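Local atomic coordinates of aldehyde dehydrogenase (Burkholderia thailandensis, PDB entry 5J6B), a protein that probably oxidises aldehydes to carboxylic acids with NADP+ as the electron acceptor. Residues 280-294 with 443-455. Residues are numbered along the deposited sequence; the frame is centred on the assembly and turned at random.
Sequences RLAFGAYYQSGQSCI and DVPSFRVDNMPYG. With NDP (NADPH dihydro-nicotinamide-adenine-dinucleotide phosphate), chain F.
Ile294 fills the closely packed part of this contact, its side chain lying along the backbone of the 444-447 turn. Ile294 CD1 stands 3.5 Å from both Ser446 O and Pro445 O, while CG2 reaches Tyr454 OH from the other branch. With CG1 between the backbone N and the carbonyl carbon, the longer arm runs over the turn and leaves CG2 for the tyrosine. Ser446 OG donates to Ile294 O (2.7 Å), arriving 27° out of the carbonyl plane; Ser446 OG also sits 3.3 Å from Gly284 CA, where the helix has no side chain in its path. Beside it Val444 CG1 presses on the helix backbone at Arg280 O, and CG2 meets the edge of the Phe283 ring.

Cys293, consistent with the nucleophilic cysteine of the aldehyde dehydrogenase family, is joined through SG to C4N of the nicotinamide, a covalent bond of 1.8 Å. Tyr454 OH approaches this sulfur to 3.1 Å but has no hydrogen-bond partner in the model; the carboxamide O7N of the cofactor lies at the edge of the same ring, 3.4 Å from CE2. Arg448 CD lies over the centre of one face of that ring.

Toward the subunit interface the packing gives way to charge, on the partly exposed side of helix 274-286. Arg280, bent at chi2 and chi3, turns its guanidinium side-on to Asp443: NE points almost straight at OD1 (2.6 Å, 170°), and NH2 reaches OD2 on its syn side at 3.0 Å, the two planes 41° apart. Phe283 CD2 lies above one face of the guanidinium, offset toward its rim. Asp443 OD2 is also hydrogen-bonded to Tyr143 of the second subunit, whose Arg483 packs on Arg280.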
ATOM      1  N   ARG A 280       2.586  -6.027  35.165  1.00 19.86           N
ATOM      2  CA  ARG A 280       2.297  -6.613  33.859  1.00 18.80           C
ATOM      3  C   ARG A 280       2.633  -8.100  33.829  1.00 14.68           C
ATOM      4  O   ARG A 280       1.908  -8.891  33.214  1.00 17.76           O
ATOM      5  CB  ARG A 280       3.058  -5.856  32.762  1.00 15.08           C
ATOM      6  CG  ARG A 280       2.616  -4.395  32.621  1.00 14.14           C
ATOM      7  CD  ARG A 280       1.088  -4.296  32.500  1.00 19.41           C
ATOM      8  NE  ARG A 280       0.646  -4.721  31.176  1.00 20.08           N
ATOM      9  CZ  ARG A 280      -0.608  -4.989  30.838  1.00 18.98           C
ATOM     10  NH1 ARG A 280      -1.585  -4.898  31.737  1.00 22.44           N
ATOM     11  NH2 ARG A 280      -0.884  -5.353  29.591  1.00 16.49           N
ATOM     12  N   LEU A 281       3.717  -8.504  34.495  1.00 13.94           N
ATOM     13  CA  LEU A 281       4.040  -9.924  34.584  1.00 16.07           C
ATOM     14  C   LEU A 281       2.930 -10.687  35.297  1.00 18.61           C
ATOM     15  O   LEU A 281       2.479 -11.739  34.830  1.00 17.54           O
ATOM     16  CB  LEU A 281       5.370 -10.127  35.317  1.00 19.98           C
ATOM     17  CG  LEU A 281       6.655  -9.665  34.632  1.00 19.64           C
ATOM     18  CD1 LEU A 281       7.833  -9.807  35.610  1.00 20.68           C
ATOM     19  CD2 LEU A 281       6.899 -10.472  33.349  1.00 15.32           C
ATOM     20  N   ALA A 282       2.477 -10.167  36.437  1.00 19.71           N
ATOM     21  CA  ALA A 282       1.401 -10.830  37.164  1.00 17.20           C
ATOM     22  C   ALA A 282       0.143 -10.907  36.316  1.00 19.04           C
ATOM     23  O   ALA A 282      -0.522 -11.953  36.273  1.00 23.20           O
ATOM     24  CB  ALA A 282       1.146 -10.105  38.484  1.00 20.77           C
ATOM     25  N   PHE A 283      -0.192  -9.818  35.612  1.00 16.35           N
ATOM     26  CA  PHE A 283      -1.342  -9.858  34.711  1.00 18.80           C
ATOM     27  C   PHE A 283      -1.153 -10.925  33.632  1.00 16.95           C
ATOM     28  O   PHE A 283      -2.022 -11.783  33.424  1.00 20.05           O
ATOM     29  CB  PHE A 283      -1.568  -8.486  34.077  1.00 20.34           C
ATOM     30  CG  PHE A 283      -2.455  -8.524  32.866  1.00 25.67           C
ATOM     31  CD1 PHE A 283      -3.831  -8.533  33.003  1.00 35.69           C
ATOM     32  CD2 PHE A 283      -1.907  -8.557  31.582  1.00 27.60           C
ATOM     33  CE1 PHE A 283      -4.655  -8.580  31.891  1.00 32.30           C
ATOM     34  CE2 PHE A 283      -2.720  -8.607  30.465  1.00 35.50           C
ATOM     35  CZ  PHE A 283      -4.103  -8.616  30.626  1.00 36.57           C
ATOM     36  N   GLY A 284      -0.011 -10.895  32.941  1.00 18.46           N
ATOM     37  CA  GLY A 284       0.207 -11.844  31.859  1.00 17.02           C
ATOM     38  C   GLY A 284       0.234 -13.289  32.330  1.00 14.63           C
ATOM     39  O   GLY A 284      -0.250 -14.187  31.633  1.00 18.68           O
ATOM     40  N   ALA A 285       0.787 -13.533  33.520  1.00 16.02           N
ATOM     41  CA  ALA A 285       0.935 -14.907  33.998  1.00 21.52           C
ATOM     42  C   ALA A 285      -0.376 -15.485  34.507  1.00 23.13           C
ATOM     43  O   ALA A 285      -0.633 -16.688  34.350  1.00 17.29           O
ATOM     44  CB  ALA A 285       1.969 -14.968  35.121  1.00 15.79           C
ATOM     45  N   TYR A 286      -1.204 -14.656  35.147  1.00 18.74           N
ATOM     46  CA  TYR A 286      -2.305 -15.169  35.945  1.00 18.26           C
ATOM     47  C   TYR A 286      -3.689 -14.715  35.497  1.00 18.26           C
ATOM     48  O   TYR A 286      -4.676 -15.249  36.017  1.00 18.89           O
ATOM     49  CB  TYR A 286      -2.100 -14.796  37.419  1.00 17.61           C
ATOM     50  CG  TYR A 286      -0.735 -15.215  37.926  1.00 22.95           C
ATOM     51  CD1 TYR A 286      -0.324 -16.550  37.863  1.00 23.45           C
ATOM     52  CD2 TYR A 286       0.157 -14.276  38.424  1.00 17.53           C
ATOM     53  CE1 TYR A 286       0.930 -16.935  38.314  1.00 18.24           C
ATOM     54  CE2 TYR A 286       1.400 -14.646  38.884  1.00 17.76           C
ATOM     55  CZ  TYR A 286       1.782 -15.977  38.831  1.00 22.46           C
ATOM     56  OH  TYR A 286       3.032 -16.328  39.279  1.00 24.39           O
ATOM     57  N   TYR A 287      -3.790 -13.771  34.553  1.00 19.44           N
ATOM     58  CA  TYR A 287      -5.073 -13.398  33.956  1.00 20.81           C
ATOM     59  C   TYR A 287      -5.814 -14.642  33.474  1.00 21.57           C
ATOM     60  O   TYR A 287      -5.248 -15.492  32.788  1.00 18.41           O
ATOM     61  CB  TYR A 287      -4.845 -12.425  32.788  1.00 20.34           C
ATOM     62  CG  TYR A 287      -6.025 -12.256  31.862  1.00 27.27           C
ATOM     63  CD1 TYR A 287      -7.006 -11.314  32.125  1.00 35.11           C
ATOM     64  CD2 TYR A 287      -6.157 -13.035  30.718  1.00 39.84           C
ATOM     65  CE1 TYR A 287      -8.094 -11.154  31.281  1.00 44.97           C
ATOM     66  CE2 TYR A 287      -7.248 -12.889  29.867  1.00 41.37           C
ATOM     67  CZ  TYR A 287      -8.215 -11.944  30.151  1.00 47.04           C
ATOM     68  OH  TYR A 287      -9.314 -11.777  29.319  1.00 47.18           O
ATOM     69  N   GLN A 288      -7.083 -14.747  33.843  1.00 18.23           N
ATOM     70  CA  GLN A 288      -7.886 -15.928  33.519  1.00 19.61           C
ATOM     71  C   GLN A 288      -7.151 -17.211  33.906  1.00 18.91           C
ATOM     72  O   GLN A 288      -7.148 -18.205  33.175  1.00 25.10           O
ATOM     73  CB  GLN A 288      -8.280 -15.941  32.041  1.00 18.78           C
ATOM     74  CG  GLN A 288      -9.488 -16.826  31.785  1.00 39.36           C
ATOM     75  CD  GLN A 288      -9.895 -16.871  30.336  1.00 41.09           C
ATOM     76  OE1 GLN A 288      -9.493 -16.018  29.529  1.00 38.92           O
ATOM     77  NE2 GLN A 288     -10.714 -17.869  29.990  1.00 33.53           N
ATOM     78  N   SER A 289      -6.489 -17.168  35.064  1.00 21.07           N
ATOM     79  CA  SER A 289      -5.740 -18.300  35.615  1.00 22.42           C
ATOM     80  C   SER A 289      -4.743 -18.883  34.612  1.00 25.27           C
ATOM     81  O   SER A 289      -4.516 -20.093  34.561  1.00 22.77           O
ATOM     82  CB  SER A 289      -6.698 -19.374  36.127  1.00 27.11           C
ATOM     83  OG  SER A 289      -7.674 -18.775  36.978  1.00 23.60           O
ATOM     84  N   GLY A 290      -4.129 -18.014  33.809  1.00 22.62           N
ATOM     85  CA  GLY A 290      -3.124 -18.483  32.863  1.00 22.06           C
ATOM     86  C   GLY A 290      -3.660 -19.231  31.662  1.00 24.75           C
ATOM     87  O   GLY A 290      -2.871 -19.768  30.874  1.00 17.21           O
ATOM     88  N   GLN A 291      -4.978 -19.291  31.491  1.00 17.95           N
ATOM     89  CA  GLN A 291      -5.570 -20.009  30.364  1.00 22.27           C
ATOM     90  C   GLN A 291      -5.679 -19.057  29.180  1.00 24.51           C
ATOM     91  O   GLN A 291      -6.756 -18.700  28.708  1.00 20.79           O
ATOM     92  CB  GLN A 291      -6.918 -20.608  30.752  1.00 19.25           C
ATOM     93  CG  GLN A 291      -6.798 -21.562  31.920  1.00 19.77           C
ATOM     94  CD  GLN A 291      -8.127 -22.154  32.341  1.00 23.12           C
ATOM     95  OE1 GLN A 291      -8.258 -23.366  32.441  1.00 22.85           O
ATOM     96  NE2 GLN A 291      -9.114 -21.303  32.594  1.00 21.37           N
ATOM     97  N   SER A 292      -4.506 -18.650  28.703  1.00 25.31           N
ATOM     98  CA  SER A 292      -4.386 -17.770  27.554  1.00 19.56           C
ATOM     99  C   SER A 292      -3.292 -18.303  26.649  1.00 19.48           C
ATOM    100  O   SER A 292      -2.236 -18.735  27.118  1.00 16.27           O
ATOM    101  CB  SER A 292      -4.049 -16.330  27.958  1.00 23.29           C
ATOM    102  OG  SER A 292      -3.514 -15.616  26.851  1.00 21.31           O
ATOM    103  N   CYS A 293      -3.543 -18.249  25.350  1.00 18.70           N
ATOM    104  CA  CYS A 293      -2.542 -18.709  24.411  1.00 18.68           C
ATOM    105  C   CYS A 293      -1.290 -17.848  24.400  1.00 21.03           C
ATOM    106  O   CYS A 293      -0.306 -18.253  23.777  1.00 15.78           O
ATOM    107  CB  CYS A 293      -3.121 -18.745  23.017  1.00 22.22           C
ATOM    108  SG  CYS A 293      -4.046 -17.275  22.594  1.00 32.31           S
ATOM    109  N   ILE A 294      -1.306 -16.674  25.038  1.00 15.41           N
ATOM    110  CA  ILE A 294      -0.098 -15.859  25.150  1.00 14.78           C
ATOM    111  C   ILE A 294       0.154 -15.509  26.608  1.00 17.36           C
ATOM    112  O   ILE A 294       0.788 -14.491  26.903  1.00 18.80           O
ATOM    113  CB  ILE A 294      -0.164 -14.585  24.279  1.00 14.57           C
ATOM    114  CG1 ILE A 294      -1.512 -13.854  24.408  1.00 19.24           C
ATOM    115  CG2 ILE A 294       0.182 -14.920  22.815  1.00 14.89           C
ATOM    116  CD1 ILE A 294      -1.651 -12.636  23.479  1.00 14.86           C
ATOM    117  N   ASP A 443       5.962  -4.317  27.350  1.00 15.69           N
ATOM    118  CA  ASP A 443       4.790  -4.969  27.913  1.00 11.91           C
ATOM    119  C   ASP A 443       4.990  -6.470  27.724  1.00 12.15           C
ATOM    120  O   ASP A 443       5.911  -6.909  27.026  1.00 15.19           O
ATOM    121  CB  ASP A 443       3.496  -4.468  27.263  1.00 14.61           C
ATOM    122  CG  ASP A 443       2.254  -4.721  28.133  1.00 18.78           C
ATOM    123  OD1 ASP A 443       2.376  -5.233  29.275  1.00 13.22           O
ATOM    124  OD2 ASP A 443       1.149  -4.384  27.662  1.00 12.89           O
ATOM    125  N   VAL A 444       4.130  -7.257  28.365  1.00 12.71           N
ATOM    126  CA  VAL A 444       4.221  -8.716  28.332  1.00 15.34           C
ATOM    127  C   VAL A 444       3.801  -9.247  26.963  1.00 14.72           C
ATOM    128  O   VAL A 444       3.095  -8.552  26.216  1.00 14.28           O
ATOM    129  CB  VAL A 444       3.355  -9.347  29.436  1.00 13.22           C
ATOM    130  CG1 VAL A 444       4.026  -9.174  30.795  1.00 15.77           C
ATOM    131  CG2 VAL A 444       1.957  -8.731  29.408  1.00 14.73           C
ATOM    132  N   PRO A 445       4.180 -10.482  26.608  1.00 12.07           N
ATOM    133  CA  PRO A 445       3.689 -11.068  25.353  1.00 11.62           C
ATOM    134  C   PRO A 445       2.186 -11.299  25.346  1.00 17.06           C
ATOM    135  O   PRO A 445       1.629 -11.598  24.283  1.00 14.84           O
ATOM    136  CB  PRO A 445       4.450 -12.404  25.267  1.00 15.42           C
ATOM    137  CG  PRO A 445       4.717 -12.758  26.717  1.00 18.18           C
ATOM    138  CD  PRO A 445       5.039 -11.424  27.356  1.00 12.85           C
ATOM    139  N   SER A 446       1.518 -11.175  26.496  1.00 12.73           N
ATOM    140  CA  SER A 446       0.077 -11.374  26.594  1.00 14.45           C
ATOM    141  C   SER A 446      -0.731 -10.213  26.020  1.00 16.68           C
ATOM    142  O   SER A 446      -1.962 -10.283  26.047  1.00 17.95           O
ATOM    143  CB  SER A 446      -0.306 -11.606  28.057  1.00 17.36           C
ATOM    144  OG  SER A 446       0.643 -12.467  28.677  1.00 21.69           O
ATOM    145  N   PHE A 447      -0.094  -9.167  25.494  1.00 14.51           N
ATOM    146  CA  PHE A 447      -0.829  -8.034  24.934  1.00 12.46           C
ATOM    147  C   PHE A 447      -1.298  -8.318  23.512  1.00 15.78           C
ATOM    148  O   PHE A 447      -0.534  -8.811  22.673  1.00 15.67           O
ATOM    149  CB  PHE A 447       0.036  -6.769  24.913  1.00 11.73           C
ATOM    150  CG  PHE A 447      -0.629  -5.620  24.204  1.00 13.72           C
ATOM    151  CD1 PHE A 447      -1.560  -4.834  24.868  1.00 12.90           C
ATOM    152  CD2 PHE A 447      -0.369  -5.363  22.865  1.00 18.29           C
ATOM    153  CE1 PHE A 447      -2.214  -3.797  24.202  1.00 16.92           C
ATOM    154  CE2 PHE A 447      -0.999  -4.322  22.205  1.00 17.89           C
ATOM    155  CZ  PHE A 447      -1.933  -3.545  22.877  1.00 18.81           C
ATOM    156  N   ARG A 448      -2.549  -7.959  23.224  1.00 13.70           N
ATOM    157  CA  ARG A 448      -3.047  -8.033  21.859  1.00 10.55           C
ATOM    158  C   ARG A 448      -4.119  -6.975  21.676  1.00 12.83           C
ATOM    159  O   ARG A 448      -4.954  -6.766  22.561  1.00 19.48           O
ATOM    160  CB  ARG A 448      -3.620  -9.428  21.520  1.00 12.80           C
ATOM    161  CG  ARG A 448      -4.288  -9.496  20.132  1.00 13.55           C
ATOM    162  CD  ARG A 448      -4.948 -10.849  19.873  1.00 14.93           C
ATOM    163  NE  ARG A 448      -5.401 -10.979  18.491  1.00 11.76           N
ATOM    164  CZ  ARG A 448      -6.039 -12.033  17.999  1.00 13.78           C
ATOM    165  NH1 ARG A 448      -6.352 -13.055  18.793  1.00 13.42           N
ATOM    166  NH2 ARG A 448      -6.381 -12.062  16.710  1.00 12.05           N
ATOM    167  N   VAL A 449      -4.089  -6.312  20.520  1.00 15.39           N
ATOM    168  CA  VAL A 449      -5.148  -5.406  20.092  1.00 11.97           C
ATOM    169  C   VAL A 449      -5.713  -5.969  18.793  1.00 13.43           C
ATOM    170  O   VAL A 449      -4.989  -6.578  17.998  1.00 13.05           O
ATOM    171  CB  VAL A 449      -4.641  -3.949  19.951  1.00 15.59           C
ATOM    172  CG1 VAL A 449      -3.541  -3.832  18.924  1.00 17.20           C
ATOM    173  CG2 VAL A 449      -5.800  -2.977  19.650  1.00 14.16           C
ATOM    174  N   ASP A 450      -7.021  -5.833  18.605  1.00 14.19           N
ATOM    175  CA  ASP A 450      -7.689  -6.736  17.672  1.00 17.18           C
ATOM    176  C   ASP A 450      -7.534  -6.347  16.205  1.00 17.80           C
ATOM    177  O   ASP A 450      -8.022  -7.080  15.335  1.00 17.08           O
ATOM    178  CB  ASP A 450      -9.161  -6.861  18.067  1.00 20.01           C
ATOM    179  CG  ASP A 450      -9.321  -7.507  19.438  1.00 18.85           C
ATOM    180  OD1 ASP A 450      -8.948  -8.694  19.575  1.00 18.75           O
ATOM    181  OD2 ASP A 450      -9.789  -6.827  20.377  1.00 21.79           O
ATOM    182  N   ASN A 451      -6.845  -5.247  15.895  1.00 15.67           N
ATOM    183  CA  ASN A 451      -6.507  -4.975  14.505  1.00 18.31           C
ATOM    184  C   ASN A 451      -5.115  -5.480  14.109  1.00 10.44           C
ATOM    185  O   ASN A 451      -4.834  -5.578  12.906  1.00 13.82           O
ATOM    186  CB  ASN A 451      -6.611  -3.471  14.202  1.00 10.49           C
ATOM    187  CG  ASN A 451      -5.576  -2.654  14.955  1.00 13.74           C
ATOM    188  OD1 ASN A 451      -5.278  -2.934  16.114  1.00 14.06           O
ATOM    189  ND2 ASN A 451      -5.002  -1.649  14.287  1.00 14.31           N
ATOM    190  N   MET A 452      -4.259  -5.845  15.066  1.00 13.08           N
ATOM    191  CA  MET A 452      -2.871  -6.155  14.708  1.00 12.77           C
ATOM    192  C   MET A 452      -2.740  -7.556  14.104  1.00 17.40           C
ATOM    193  O   MET A 452      -3.523  -8.461  14.427  1.00 14.00           O
ATOM    194  CB  MET A 452      -1.962  -6.038  15.932  1.00 12.78           C
ATOM    195  CG  MET A 452      -2.011  -7.243  16.906  1.00 17.54           C
ATOM    196  SD  MET A 452      -1.201  -6.879  18.490  1.00 14.59           S
ATOM    197  CE  MET A 452      -0.571  -8.493  18.955  1.00 15.79           C
ATOM    198  N   PRO A 453      -1.750  -7.767  13.228  1.00 13.10           N
ATOM    199  CA  PRO A 453      -1.480  -9.132  12.763  1.00 12.18           C
ATOM    200  C   PRO A 453      -1.099  -9.988  13.959  1.00 14.90           C
ATOM    201  O   PRO A 453      -0.287  -9.589  14.791  1.00 18.20           O
ATOM    202  CB  PRO A 453      -0.311  -8.956  11.778  1.00 12.01           C
ATOM    203  CG  PRO A 453       0.390  -7.692  12.258  1.00 12.11           C
ATOM    204  CD  PRO A 453      -0.723  -6.802  12.773  1.00 14.03           C
ATOM    205  N   TYR A 454      -1.718 -11.160  14.067  1.00 12.32           N
ATOM    206  CA  TYR A 454      -1.570 -11.984  15.263  1.00 15.06           C
ATOM    207  C   TYR A 454      -1.538 -13.451  14.880  1.00 18.01           C
ATOM    208  O   TYR A 454      -2.491 -13.962  14.275  1.00 12.71           O
ATOM    209  CB  TYR A 454      -2.707 -11.744  16.263  1.00 13.76           C
ATOM    210  CG  TYR A 454      -2.643 -12.701  17.447  1.00 17.50           C
ATOM    211  CD1 TYR A 454      -1.745 -12.491  18.491  1.00 20.08           C
ATOM    212  CD2 TYR A 454      -3.464 -13.820  17.508  1.00 17.50           C
ATOM    213  CE1 TYR A 454      -1.682 -13.366  19.570  1.00 24.04           C
ATOM    214  CE2 TYR A 454      -3.404 -14.711  18.591  1.00 14.78           C
ATOM    215  CZ  TYR A 454      -2.525 -14.468  19.618  1.00 17.25           C
ATOM    216  OH  TYR A 454      -2.470 -15.344  20.683  1.00 21.30           O
ATOM    217  N   GLY A 455      -0.475 -14.134  15.283  1.00 16.24           N
ATOM    218  CA  GLY A 455      -0.406 -15.565  15.089  1.00 12.79           C
ATOM    219  C   GLY A 455       0.973 -16.071  15.450  1.00 14.57           C
ATOM    220  O   GLY A 455       1.828 -15.326  15.947  1.00 15.97           O
TER
HETATM  221  PA  NDP F 502      -8.752 -27.788  21.915  1.00 24.36           P
HETATM  222  O1A NDP F 502      -7.702 -28.045  20.875  1.00 20.41           O
HETATM  223  O2A NDP F 502      -8.879 -28.946  22.911  1.00 26.77           O
HETATM  224  O5B NDP F 502     -10.171 -27.550  21.249  1.00 26.26           O
HETATM  225  C5B NDP F 502     -10.399 -26.368  20.452  1.00 23.68           C
HETATM  226  C4B NDP F 502     -11.591 -26.647  19.574  1.00 22.83           C
HETATM  227  O4B NDP F 502     -11.279 -27.736  18.676  1.00 21.09           O
HETATM  228  C3B NDP F 502     -12.866 -27.077  20.316  1.00 24.15           C
HETATM  229  O3B NDP F 502     -14.001 -26.504  19.672  1.00 19.49           O
HETATM  230  C2B NDP F 502     -12.850 -28.598  20.145  1.00 21.49           C
HETATM  231  O2B NDP F 502     -14.140 -29.238  20.214  1.00 29.71           O
HETATM  232  C1B NDP F 502     -12.326 -28.685  18.722  1.00 23.79           C
HETATM  233  N9A NDP F 502     -11.808 -30.000  18.349  1.00 20.71           N
HETATM  234  C8A NDP F 502     -10.926 -30.789  19.042  1.00 21.54           C
HETATM  235  N7A NDP F 502     -10.580 -31.885  18.411  1.00 17.55           N
HETATM  236  C5A NDP F 502     -11.293 -31.821  17.223  1.00 21.47           C
HETATM  237  C6A NDP F 502     -11.356 -32.675  16.105  1.00 23.58           C
HETATM  238  N6A NDP F 502     -10.721 -33.855  16.028  1.00 24.71           N
HETATM  239  N1A NDP F 502     -12.130 -32.292  15.066  1.00 23.29           N
HETATM  240  C2A NDP F 502     -12.822 -31.151  15.163  1.00 23.83           C
HETATM  241  N3A NDP F 502     -12.865 -30.283  16.176  1.00 22.59           N
HETATM  242  C4A NDP F 502     -12.060 -30.669  17.176  1.00 23.82           C
HETATM  243  O3  NDP F 502      -8.344 -26.502  22.758  1.00 24.91           O
HETATM  244  PN  NDP F 502      -9.072 -25.724  23.943  1.00 22.97           P
HETATM  245  O1N NDP F 502     -10.515 -25.545  23.622  1.00 19.57           O
HETATM  246  O2N NDP F 502      -8.841 -26.496  25.228  1.00 20.22           O
HETATM  247  O5D NDP F 502      -8.301 -24.325  24.035  1.00 21.32           O
HETATM  248  C5D NDP F 502      -6.981 -24.160  24.582  1.00 24.60           C
HETATM  249  C4D NDP F 502      -5.984 -24.110  23.451  1.00 25.06           C
HETATM  250  O4D NDP F 502      -6.298 -22.996  22.568  1.00 30.80           O
HETATM  251  C3D NDP F 502      -4.536 -23.894  23.922  1.00 29.33           C
HETATM  252  O3D NDP F 502      -3.564 -24.673  23.232  1.00 26.22           O
HETATM  253  C2D NDP F 502      -4.327 -22.411  23.636  1.00 32.58           C
HETATM  254  O2D NDP F 502      -2.991 -21.943  23.526  1.00 34.11           O
HETATM  255  C1D NDP F 502      -5.105 -22.267  22.339  1.00 38.33           C
HETATM  256  N1N NDP F 502      -5.375 -20.854  22.100  1.00 39.87           N
HETATM  257  C2N NDP F 502      -4.938 -20.225  20.957  1.00 36.60           C
HETATM  258  C3N NDP F 502      -5.045 -18.892  20.771  1.00 34.93           C
HETATM  259  C7N NDP F 502      -4.640 -18.215  19.485  1.00 30.84           C
HETATM  260  O7N NDP F 502      -5.431 -17.391  18.995  1.00 24.18           O
HETATM  261  N7N NDP F 502      -3.450 -18.491  18.947  1.00 18.32           N
HETATM  262  C4N NDP F 502      -5.559 -18.024  21.894  1.00 34.00           C
HETATM  263  C5N NDP F 502      -6.306 -18.841  22.888  1.00 36.48           C
HETATM  264  C6N NDP F 502      -6.130 -20.145  22.987  1.00 39.62           C
HETATM  265  P2B NDP F 502     -14.840 -29.607  21.632  1.00 24.11           P
HETATM  266  O1X NDP F 502     -14.081 -28.998  22.768  1.00 22.18           O
HETATM  267  O2X NDP F 502     -16.254 -29.052  21.468  1.00 28.35           O
HETATM  268  O3X NDP F 502     -14.827 -31.147  21.716  1.00 25.25           O